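Local coordinates for protein cytochrome c2 iso-2 (Rhodospirillum centenum, PDB 1JDL) that carries electrons through a covalently bound heme c, serving as electron donor to the oxidized bacteriochlorophyll in photosynthetic electron transport, at residues F47-S50 with A51-A55; L61-P65 with E66-A70; P103-Q106 with E107-D110. One frame throughout, in Å; residues are numbered along the deposited sequence.

Contact 1 (F47-S50 with A51-A55); sequences FNYS and AINHA. With HEM (protoporphyrin IX containing Fe), chain B.
Ser-50 and Asn-53 meet where the chain turns into helix 51-58: the hydroxyl OG of Ser-50 accepts the backbone N-H of Asn-53 at 3.1 Å, which makes Ser-50 the N-cap. OG of Ser-50 also donates to heme propionate oxygen O1D, 2.6 Å away. Both jobs depend on the first torsion of Ser-50 (chi1 63°), which sets OG between the backbone N and the carbonyl carbon, turned back over the first helical turn. The backbone N of Ser-50 donates to the other oxygen of that carboxylate, O2D, at 3.0 Å, so one residue grips both oxygens of this propionate. Its carbonyl O receives the N-H of His-54 in the first i to i+4 bond of the helix.

Tyr-49 has its ring swung beside its own backbone N (chi1 -70°), and the hydroxyl OH at the far end donates to O2A of the second propionate at 2.6 Å; that OH also accepts from the backbone N of Ala-44. CD1 of the ring lies 3.6 Å from CG of Asn-53, with ring and amide planes 49° apart. O2D sits at the edge of the tyrosine ring, while CD2 of Phe-47 rests over the centre of one face. Phe-47 in turn brings CE2 to 3.8 Å from CAD of the heme. A helix N-cap is thus joined to the propionate-binding wall of a cytochrome c heme pocket.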
loop_
_atom_site.group_PDB
_atom_site.type_symbol
_atom_site.label_atom_id
_atom_site.label_comp_id
_atom_site.label_asym_id
_atom_site.label_seq_id
_atom_site.Cartn_x
_atom_site.Cartn_y
_atom_site.Cartn_z
ATOM N N PHE A 47 10.352 -0.763 9.533
ATOM C CA PHE A 47 9.285 -1.750 9.455
ATOM C C PHE A 47 9.793 -3.064 8.879
ATOM O O PHE A 47 10.608 -3.068 7.959
ATOM C CB PHE A 47 8.130 -1.240 8.595
ATOM C CG PHE A 47 6.941 -2.148 8.605
ATOM C CD1 PHE A 47 6.055 -2.145 9.679
ATOM C CD2 PHE A 47 6.739 -3.056 7.568
ATOM C CE1 PHE A 47 4.984 -3.038 9.726
ATOM C CE2 PHE A 47 5.674 -3.954 7.603
ATOM C CZ PHE A 47 4.794 -3.949 8.683
ATOM N N ASN A 48 9.314 -4.178 9.428
ATOM C CA ASN A 48 9.726 -5.490 8.938
ATOM C C ASN A 48 8.679 -6.065 7.995
ATOM O O ASN A 48 7.654 -6.609 8.415
ATOM C CB ASN A 48 9.987 -6.447 10.103
ATOM C CG ASN A 48 11.274 -6.128 10.830
ATOM O OD1 ASN A 48 12.308 -5.884 10.203
ATOM N ND2 ASN A 48 11.226 -6.136 12.157
ATOM N N TYR A 49 8.966 -5.919 6.706
ATOM C CA TYR A 49 8.102 -6.369 5.625
ATOM C C TYR A 49 8.175 -7.858 5.326
ATOM O O TYR A 49 9.132 -8.535 5.698
ATOM C CB TYR A 49 8.477 -5.625 4.346
ATOM C CG TYR A 49 8.112 -4.165 4.345
ATOM C CD1 TYR A 49 6.839 -3.748 3.957
ATOM C CD2 TYR A 49 9.047 -3.197 4.708
ATOM C CE1 TYR A 49 6.508 -2.390 3.920
ATOM C CE2 TYR A 49 8.728 -1.845 4.680
ATOM C CZ TYR A 49 7.464 -1.449 4.280
ATOM O OH TYR A 49 7.178 -0.111 4.192
ATOM N N SER A 50 7.156 -8.354 4.633
ATOM C CA SER A 50 7.126 -9.747 4.212
ATOM C C SER A 50 8.124 -9.820 3.058
ATOM O O SER A 50 8.480 -8.793 2.474
ATOM C CB SER A 50 5.741 -10.119 3.692
ATOM O OG SER A 50 5.428 -9.351 2.541
ATOM N N ALA A 51 8.572 -11.024 2.724
ATOM C CA ALA A 51 9.512 -11.179 1.629
ATOM C C ALA A 51 8.895 -10.694 0.317
ATOM O O ALA A 51 9.564 -10.062 -0.491
ATOM C CB ALA A 51 9.927 -12.636 1.502
ATOM N N ILE A 52 7.614 -10.987 0.112
ATOM C CA ILE A 52 6.948 -10.590 -1.121
ATOM C C ILE A 52 6.777 -9.072 -1.290
ATOM O O ILE A 52 6.945 -8.555 -2.393
ATOM C CB ILE A 52 5.581 -11.335 -1.263
ATOM C CG1 ILE A 52 5.116 -11.313 -2.724
ATOM C CG2 ILE A 52 4.553 -10.753 -0.312
ATOM C CD1 ILE A 52 4.682 -9.981 -3.231
ATOM N N ASN A 53 6.461 -8.356 -0.214
ATOM C CA ASN A 53 6.304 -6.905 -0.295
ATOM C C ASN A 53 7.686 -6.289 -0.563
ATOM O O ASN A 53 7.821 -5.362 -1.357
ATOM C CB ASN A 53 5.725 -6.360 1.016
ATOM C CG ASN A 53 5.246 -4.922 0.898
ATOM O OD1 ASN A 53 5.919 -4.077 0.314
ATOM N ND2 ASN A 53 4.085 -4.638 1.470
ATOM N N HIS A 54 8.710 -6.820 0.097
ATOM C CA HIS A 54 10.078 -6.336 -0.090
ATOM C C HIS A 54 10.546 -6.603 -1.523
ATOM O O HIS A 54 11.104 -5.722 -2.180
ATOM C CB HIS A 54 11.012 -7.025 0.916
ATOM C CG HIS A 54 12.469 -6.778 0.664
ATOM N ND1 HIS A 54 13.245 -7.626 -0.094
ATOM C CD2 HIS A 54 13.281 -5.765 1.047
ATOM C CE1 HIS A 54 14.474 -7.146 -0.171
ATOM N NE2 HIS A 54 14.522 -6.017 0.513
ATOM N N ALA A 55 10.297 -7.817 -2.009
ATOM C CA ALA A 55 10.697 -8.208 -3.358
ATOM C C ALA A 55 10.038 -7.351 -4.434
ATOM O O ALA A 55 10.671 -7.009 -5.432
ATOM C CB ALA A 55 10.357 -9.673 -3.598
HETATM C CHA HEM B . 1.034 -2.611 3.819
HETATM C CHB HEM B . -2.384 0.506 2.454
HETATM C CHC HEM B . -5.379 -1.371 5.749
HETATM C CHD HEM B . -1.801 -4.070 7.443
HETATM C C1A HEM B . 0.337 -1.627 3.113
HETATM C C2A HEM B . 0.847 -0.944 1.948
HETATM C C3A HEM B . -0.128 -0.074 1.571
HETATM C C4A HEM B . -1.215 -0.221 2.509
HETATM C CMA HEM B . -0.121 0.845 0.359
HETATM C CAA HEM B . 2.270 -1.079 1.388
HETATM C CBA HEM B . 3.139 -0.053 2.114
HETATM C CGA HEM B . 4.629 -0.134 1.768
HETATM O O1A HEM B . 5.016 -0.912 0.874
HETATM O O2A HEM B . 5.418 0.600 2.398
HETATM C C1B HEM B . -3.488 0.275 3.263
HETATM C C2B HEM B . -4.739 0.987 3.166
HETATM C C3B HEM B . -5.622 0.285 3.938
HETATM C C4B HEM B . -4.867 -0.650 4.682
HETATM C CMB HEM B . -4.959 2.267 2.373
HETATM C CAB HEM B . -7.027 0.191 3.869
HETATM C CBB HEM B . -7.969 0.835 2.866
HETATM C C1C HEM B . -4.684 -2.302 6.465
HETATM C C2C HEM B . -5.218 -3.062 7.576
HETATM C C3C HEM B . -4.252 -3.928 7.924
HETATM C C4C HEM B . -3.056 -3.532 7.208
HETATM C CMC HEM B . -6.593 -2.883 8.223
HETATM C CAC HEM B . -4.340 -5.125 8.668
HETATM C CBC HEM B . -5.501 -5.699 9.474
HETATM C C1D HEM B . -0.691 -3.856 6.658
HETATM C C2D HEM B . 0.559 -4.560 6.822
HETATM C C3D HEM B . 1.345 -4.217 5.758
HETATM C C4D HEM B . 0.556 -3.273 4.960
HETATM C CMD HEM B . 0.917 -5.558 7.927
HETATM C CAD HEM B . 2.719 -4.800 5.417
HETATM C CBD HEM B . 2.474 -5.990 4.482
HETATM C CGD HEM B . 3.725 -6.779 4.152
HETATM O O1D HEM B . 3.600 -7.790 3.428
HETATM O O2D HEM B . 4.829 -6.401 4.604
HETATM N NA HEM B . -0.935 -1.195 3.443
HETATM N NB HEM B . -3.560 -0.728 4.207
HETATM N NC HEM B . -3.357 -2.612 6.228
HETATM N ND HEM B . -0.696 -3.060 5.525
HETATM FE FE HEM B . -2.160 -1.926 4.828
#

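Contact 2 (L61-P65 with E66-A70); sequences LHWTP and ENIIA. With HEM (protoporphyrin IX containing Fe), chain B.
Asn-67 reaches back from the first turn of helix 65-71 to the loop before it, and its carboxamide ND2 donates to the carbonyl O of His-62 over 2.9 Å. The bond is nearly straight (169° at the hydrogen), lies in the plane of the amide, and meets the oxygen almost head-on along the C=O direction. ND2 also makes a weak bond to a water that accepts from the backbone N of His-62, and the Leu-61 side chain slides past the amide in the opposite direction, its CD1 beside ND2. The backbone N of Asn-67 donates to OG1 of Thr-64 at 3.2 Å. Thr-64 is thereby the N-cap of the helix, its hydroxyl held between backbone N and carbonyl carbon, while its own carbonyl O receives the N-H of Ile-68 and so starts the helical ladder.

Trp-63, just before the cap, is the centre of an inverse gamma turn and belongs to the heme pocket of this cytochrome c; its indole runs from the helix to the propionate. CB of Trp-63 lies against Ile-68, 3.9 Å from CG1 of that residue. Beyond it CE3 of Trp-63 touches CG1 of Ile-68 at 3.8 Å, the two side chains crossing at about a right angle. At CZ3 the ring edge faces the carbonyl O of Asn-67. CE2 and CZ2 have the heme atom CAA above them, on the same face that the heme methyl CMA covers. CD1 faces propionate oxygen O1A, and beside it, at the tip, NE1 of Trp-63 donates to heme O1A at 2.9 Å, with O1A in the indole plane and the N-H directed at it (159°). The ring of Tyr-71 meets this indole too, with the planes about 55° apart.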
loop_
_atom_site.group_PDB
_atom_site.type_symbol
_atom_site.label_atom_id
_atom_site.label_comp_id
_atom_site.label_asym_id
_atom_site.label_seq_id
_atom_site.Cartn_x
_atom_site.Cartn_y
_atom_site.Cartn_z
ATOM N N LEU A 61 8.451 -1.808 -7.925
ATOM C CA LEU A 61 7.148 -1.301 -7.510
ATOM C C LEU A 61 7.210 -0.041 -6.646
ATOM O O LEU A 61 7.835 -0.025 -5.583
ATOM C CB LEU A 61 6.363 -2.390 -6.768
ATOM C CG LEU A 61 4.977 -1.971 -6.261
ATOM C CD1 LEU A 61 4.085 -1.549 -7.432
ATOM C CD2 LEU A 61 4.355 -3.129 -5.488
ATOM N N HIS A 62 6.564 1.015 -7.129
ATOM C CA HIS A 62 6.473 2.284 -6.411
ATOM C C HIS A 62 4.982 2.522 -6.251
ATOM O O HIS A 62 4.198 2.176 -7.142
ATOM C CB HIS A 62 7.137 3.396 -7.224
ATOM C CG HIS A 62 8.623 3.248 -7.317
ATOM N ND1 HIS A 62 9.495 3.980 -6.541
ATOM C CD2 HIS A 62 9.385 2.391 -8.034
ATOM C CE1 HIS A 62 10.733 3.576 -6.774
ATOM N NE2 HIS A 62 10.693 2.612 -7.676
ATOM N N TRP A 63 4.582 3.095 -5.120
ATOM C CA TRP A 63 3.166 3.315 -4.876
ATOM C C TRP A 63 2.544 4.547 -5.514
ATOM O O TRP A 63 2.189 5.515 -4.830
ATOM C CB TRP A 63 2.884 3.304 -3.373
ATOM C CG TRP A 63 3.083 1.944 -2.771
ATOM C CD1 TRP A 63 3.971 1.601 -1.796
ATOM C CD2 TRP A 63 2.403 0.736 -3.141
ATOM N NE1 TRP A 63 3.891 0.253 -1.533
ATOM C CE2 TRP A 63 2.935 -0.302 -2.344
ATOM C CE3 TRP A 63 1.397 0.431 -4.071
ATOM C CZ2 TRP A 63 2.496 -1.631 -2.446
ATOM C CZ3 TRP A 63 0.957 -0.893 -4.175
ATOM C CH2 TRP A 63 1.510 -1.906 -3.363
ATOM N N THR A 64 2.418 4.505 -6.833
ATOM C CA THR A 64 1.778 5.587 -7.561
ATOM C C THR A 64 0.297 5.472 -7.197
ATOM O O THR A 64 -0.161 4.415 -6.761
ATOM C CB THR A 64 1.921 5.403 -9.074
ATOM O OG1 THR A 64 1.352 4.143 -9.457
ATOM C CG2 THR A 64 3.386 5.438 -9.475
ATOM N N PRO A 65 -0.470 6.557 -7.356
ATOM C CA PRO A 65 -1.891 6.445 -7.009
ATOM C C PRO A 65 -2.596 5.295 -7.730
ATOM O O PRO A 65 -3.427 4.595 -7.136
ATOM C CB PRO A 65 -2.449 7.821 -7.383
ATOM C CG PRO A 65 -1.472 8.338 -8.414
ATOM C CD PRO A 65 -0.148 7.903 -7.852
ATOM N N GLU A 66 -2.253 5.093 -9.000
ATOM C CA GLU A 66 -2.853 4.028 -9.805
ATOM C C GLU A 66 -2.549 2.649 -9.234
ATOM O O GLU A 66 -3.420 1.777 -9.194
ATOM C CB GLU A 66 -2.342 4.086 -11.250
ATOM C CG GLU A 66 -2.801 5.298 -12.050
ATOM C CD GLU A 66 -2.337 6.613 -11.451
ATOM O OE1 GLU A 66 -1.116 6.773 -11.222
ATOM O OE2 GLU A 66 -3.196 7.493 -11.218
ATOM N N ASN A 67 -1.306 2.448 -8.811
ATOM C CA ASN A 67 -0.908 1.169 -8.242
ATOM C C ASN A 67 -1.612 0.878 -6.922
ATOM O O ASN A 67 -1.989 -0.263 -6.662
ATOM C CB ASN A 67 0.609 1.112 -8.050
ATOM C CG ASN A 67 1.345 0.819 -9.345
ATOM O OD1 ASN A 67 0.764 0.294 -10.293
ATOM N ND2 ASN A 67 2.631 1.143 -9.385
ATOM N N ILE A 68 -1.804 1.899 -6.092
ATOM C CA ILE A 68 -2.481 1.683 -4.814
ATOM C C ILE A 68 -3.932 1.292 -5.084
ATOM O O ILE A 68 -4.477 0.388 -4.444
ATOM C CB ILE A 68 -2.435 2.947 -3.929
ATOM C CG1 ILE A 68 -0.979 3.345 -3.669
ATOM C CG2 ILE A 68 -3.152 2.680 -2.609
ATOM C CD1 ILE A 68 -0.823 4.596 -2.820
ATOM N N ILE A 69 -4.556 1.969 -6.043
ATOM C CA ILE A 69 -5.939 1.674 -6.400
ATOM C C ILE A 69 -6.104 0.232 -6.878
ATOM O O ILE A 69 -7.068 -0.440 -6.515
ATOM C CB ILE A 69 -6.439 2.631 -7.514
ATOM C CG1 ILE A 69 -6.563 4.052 -6.961
ATOM C CG2 ILE A 69 -7.778 2.150 -8.066
ATOM C CD1 ILE A 69 -7.634 4.208 -5.905
ATOM N N ALA A 70 -5.161 -0.242 -7.687
ATOM C CA ALA A 70 -5.221 -1.602 -8.222
ATOM C C ALA A 70 -4.848 -2.654 -7.186
ATOM O O ALA A 70 -5.236 -3.817 -7.296
ATOM C CB ALA A 70 -4.303 -1.725 -9.427
HETATM C CHA HEM B . 1.034 -2.611 3.819
HETATM C CHB HEM B . -2.384 0.506 2.454
HETATM C CHC HEM B . -5.379 -1.371 5.749
HETATM C CHD HEM B . -1.801 -4.070 7.443
HETATM C C1A HEM B . 0.337 -1.627 3.113
HETATM C C2A HEM B . 0.847 -0.944 1.948
HETATM C C3A HEM B . -0.128 -0.074 1.571
HETATM C C4A HEM B . -1.215 -0.221 2.509
HETATM C CMA HEM B . -0.121 0.845 0.359
HETATM C CAA HEM B . 2.270 -1.079 1.388
HETATM C CBA HEM B . 3.139 -0.053 2.114
HETATM C CGA HEM B . 4.629 -0.134 1.768
HETATM O O1A HEM B . 5.016 -0.912 0.874
HETATM O O2A HEM B . 5.418 0.600 2.398
HETATM C C1B HEM B . -3.488 0.275 3.263
HETATM C C2B HEM B . -4.739 0.987 3.166
HETATM C C3B HEM B . -5.622 0.285 3.938
HETATM C C4B HEM B . -4.867 -0.650 4.682
HETATM C CMB HEM B . -4.959 2.267 2.373
HETATM C CAB HEM B . -7.027 0.191 3.869
HETATM C CBB HEM B . -7.969 0.835 2.866
HETATM C C1C HEM B . -4.684 -2.302 6.465
HETATM C C2C HEM B . -5.218 -3.062 7.576
HETATM C C3C HEM B . -4.252 -3.928 7.924
HETATM C C4C HEM B . -3.056 -3.532 7.208
HETATM C CMC HEM B . -6.593 -2.883 8.223
HETATM C CAC HEM B . -4.340 -5.125 8.668
HETATM C CBC HEM B . -5.501 -5.699 9.474
HETATM C C1D HEM B . -0.691 -3.856 6.658
HETATM C C2D HEM B . 0.559 -4.560 6.822
HETATM C C3D HEM B . 1.345 -4.217 5.758
HETATM C C4D HEM B . 0.556 -3.273 4.960
HETATM C CMD HEM B . 0.917 -5.558 7.927
HETATM C CAD HEM B . 2.719 -4.800 5.417
HETATM C CBD HEM B . 2.474 -5.990 4.482
HETATM C CGD HEM B . 3.725 -6.779 4.152
HETATM O O1D HEM B . 3.600 -7.790 3.428
HETATM O O2D HEM B . 4.829 -6.401 4.604
HETATM N NA HEM B . -0.935 -1.195 3.443
HETATM N NB HEM B . -3.560 -0.728 4.207
HETATM N NC HEM B . -3.357 -2.612 6.228
HETATM N ND HEM B . -0.696 -3.060 5.525
HETATM FE FE HEM B . -2.160 -1.926 4.828
HETATM O O HOH W 1 5.863 0.992 -10.164
#

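Contact 3 (P103-Q106 with E107-D110); sequences PDEQ and ERKD
Asp-104 accepts the backbone N-H of Glu-107 on OD1 at 2.9 Å, through the lone pair directed away from its other oxygen. With CG anti to the backbone N (chi1 -171°), the carboxylate comes over the N-terminal end of the helix. The chain of Gln-106 bends at chi2 and brings NE2 to Asp-110, one turn further along: 3.1 Å to OD2, nearly straight, and a weak bond to OD1. The OD1 atom of Asp-110 has a further donor in the backbone N of Asp-4. Replacing the aspartate by alanine removes both carboxylate oxygens, which is likely to leave the Gln-106 amide free to turn and the N-H of Asp-4 without this acceptor.

Arg-108 folds back on the cap, giving weak bonds from NE and NH2 to the carbonyl O of Pro-103, while NH1 has its partner outside, in Ile-69. Glu-107 is fixed from outside by a salt bridge to Lys-14; its OE1 takes a water that accepts from the backbone N of Asp-104. Farther out, CG of Glu-105 lies alongside CE of Lys-109, 3.8 Å away. This is an aspartate N-cap opening helix 105-115, the C-terminal helix of the cytochrome c fold.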
loop_
_atom_site.group_PDB
_atom_site.type_symbol
_atom_site.label_atom_id
_atom_site.label_comp_id
_atom_site.label_asym_id
_atom_site.label_seq_id
_atom_site.Cartn_x
_atom_site.Cartn_y
_atom_site.Cartn_z
ATOM N N PRO A 103 -12.558 -3.644 -1.661
ATOM C CA PRO A 103 -13.074 -3.836 -3.020
ATOM C C PRO A 103 -13.739 -2.652 -3.725
ATOM O O PRO A 103 -13.537 -2.454 -4.924
ATOM C CB PRO A 103 -14.031 -5.014 -2.853
ATOM C CG PRO A 103 -14.563 -4.803 -1.472
ATOM C CD PRO A 103 -13.306 -4.473 -0.699
ATOM N N ASP A 104 -14.524 -1.867 -2.993
ATOM C CA ASP A 104 -15.241 -0.743 -3.596
ATOM C C ASP A 104 -14.345 0.279 -4.293
ATOM O O ASP A 104 -13.458 0.868 -3.681
ATOM C CB ASP A 104 -16.113 -0.052 -2.544
ATOM C CG ASP A 104 -17.046 0.980 -3.150
ATOM O OD1 ASP A 104 -16.611 2.127 -3.381
ATOM O OD2 ASP A 104 -18.218 0.637 -3.409
ATOM N N GLU A 105 -14.601 0.486 -5.583
ATOM C CA GLU A 105 -13.823 1.419 -6.394
ATOM C C GLU A 105 -13.836 2.856 -5.882
ATOM O O GLU A 105 -12.794 3.515 -5.847
ATOM C CB GLU A 105 -14.318 1.390 -7.843
ATOM C CG GLU A 105 -13.485 2.240 -8.789
ATOM C CD GLU A 105 -13.908 2.094 -10.235
ATOM O OE1 GLU A 105 -15.051 2.474 -10.566
ATOM O OE2 GLU A 105 -13.094 1.597 -11.040
ATOM N N GLN A 106 -15.008 3.345 -5.491
ATOM C CA GLN A 106 -15.120 4.710 -4.995
ATOM C C GLN A 106 -14.316 4.891 -3.710
ATOM O O GLN A 106 -13.572 5.859 -3.571
ATOM C CB GLN A 106 -16.585 5.077 -4.742
ATOM C CG GLN A 106 -16.796 6.538 -4.372
ATOM C CD GLN A 106 -16.263 7.490 -5.429
ATOM O OE1 GLN A 106 -16.612 7.388 -6.606
ATOM N NE2 GLN A 106 -15.413 8.423 -5.013
ATOM N N GLU A 107 -14.469 3.962 -2.773
ATOM C CA GLU A 107 -13.731 4.050 -1.519
ATOM C C GLU A 107 -12.234 4.064 -1.783
ATOM O O GLU A 107 -11.488 4.793 -1.125
ATOM C CB GLU A 107 -14.074 2.880 -0.602
ATOM C CG GLU A 107 -15.454 2.970 0.014
ATOM C CD GLU A 107 -15.654 1.945 1.109
ATOM O OE1 GLU A 107 -15.710 0.739 0.794
ATOM O OE2 GLU A 107 -15.742 2.346 2.286
ATOM N N ARG A 108 -11.797 3.256 -2.743
ATOM C CA ARG A 108 -10.383 3.203 -3.088
ATOM C C ARG A 108 -9.927 4.550 -3.630
ATOM O O ARG A 108 -8.886 5.062 -3.228
ATOM C CB ARG A 108 -10.119 2.107 -4.123
ATOM C CG ARG A 108 -9.993 0.715 -3.528
ATOM C CD ARG A 108 -9.727 -0.309 -4.614
ATOM N NE ARG A 108 -10.931 -0.627 -5.376
ATOM C CZ ARG A 108 -10.932 -1.001 -6.652
ATOM N NH1 ARG A 108 -9.790 -1.098 -7.318
ATOM N NH2 ARG A 108 -12.075 -1.290 -7.261
ATOM N N LYS A 109 -10.705 5.125 -4.545
ATOM C CA LYS A 109 -10.348 6.423 -5.113
ATOM C C LYS A 109 -10.260 7.489 -4.026
ATOM O O LYS A 109 -9.332 8.300 -4.010
ATOM C CB LYS A 109 -11.383 6.871 -6.151
ATOM C CG LYS A 109 -11.442 6.032 -7.410
ATOM C CD LYS A 109 -12.421 6.650 -8.397
ATOM C CE LYS A 109 -12.507 5.850 -9.684
ATOM N NZ LYS A 109 -13.440 6.497 -10.648
ATOM N N ASP A 110 -11.229 7.482 -3.116
ATOM C CA ASP A 110 -11.273 8.465 -2.042
ATOM C C ASP A 110 -10.152 8.320 -1.024
ATOM O O ASP A 110 -9.551 9.311 -0.612
ATOM C CB ASP A 110 -12.619 8.413 -1.310
ATOM C CG ASP A 110 -13.787 8.794 -2.202
ATOM O OD1 ASP A 110 -13.601 9.637 -3.105
ATOM O OD2 ASP A 110 -14.898 8.261 -1.986
HETATM O O HOH W 2 -15.030 -1.704 -0.010
#

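In the fold
Each of the three contacts opens a helix with a side-chain N-cap, a serine, a threonine and an aspartate in chain order. Contacts 1 and 2, their centres 16 Å apart, do not touch, with nearest atoms about 5 Å apart; the heme joins them, since both hold its propionates. Arg-39, Gly-42, Thr-96 and Lys-97 add further hydrogen bonds to the heme. Contact 3 lies across the chain's centre from contact 1, about 25 Å between centres, but it meets contact 2 directly: Ile-69 O receives Arg-108 NH1 at 2.9 Å, and Val-112 of helix 105-115 packs on Pro-65, Ile-68 and Ile-69. The Arg-108 side chain remains about 7 Å from the heme.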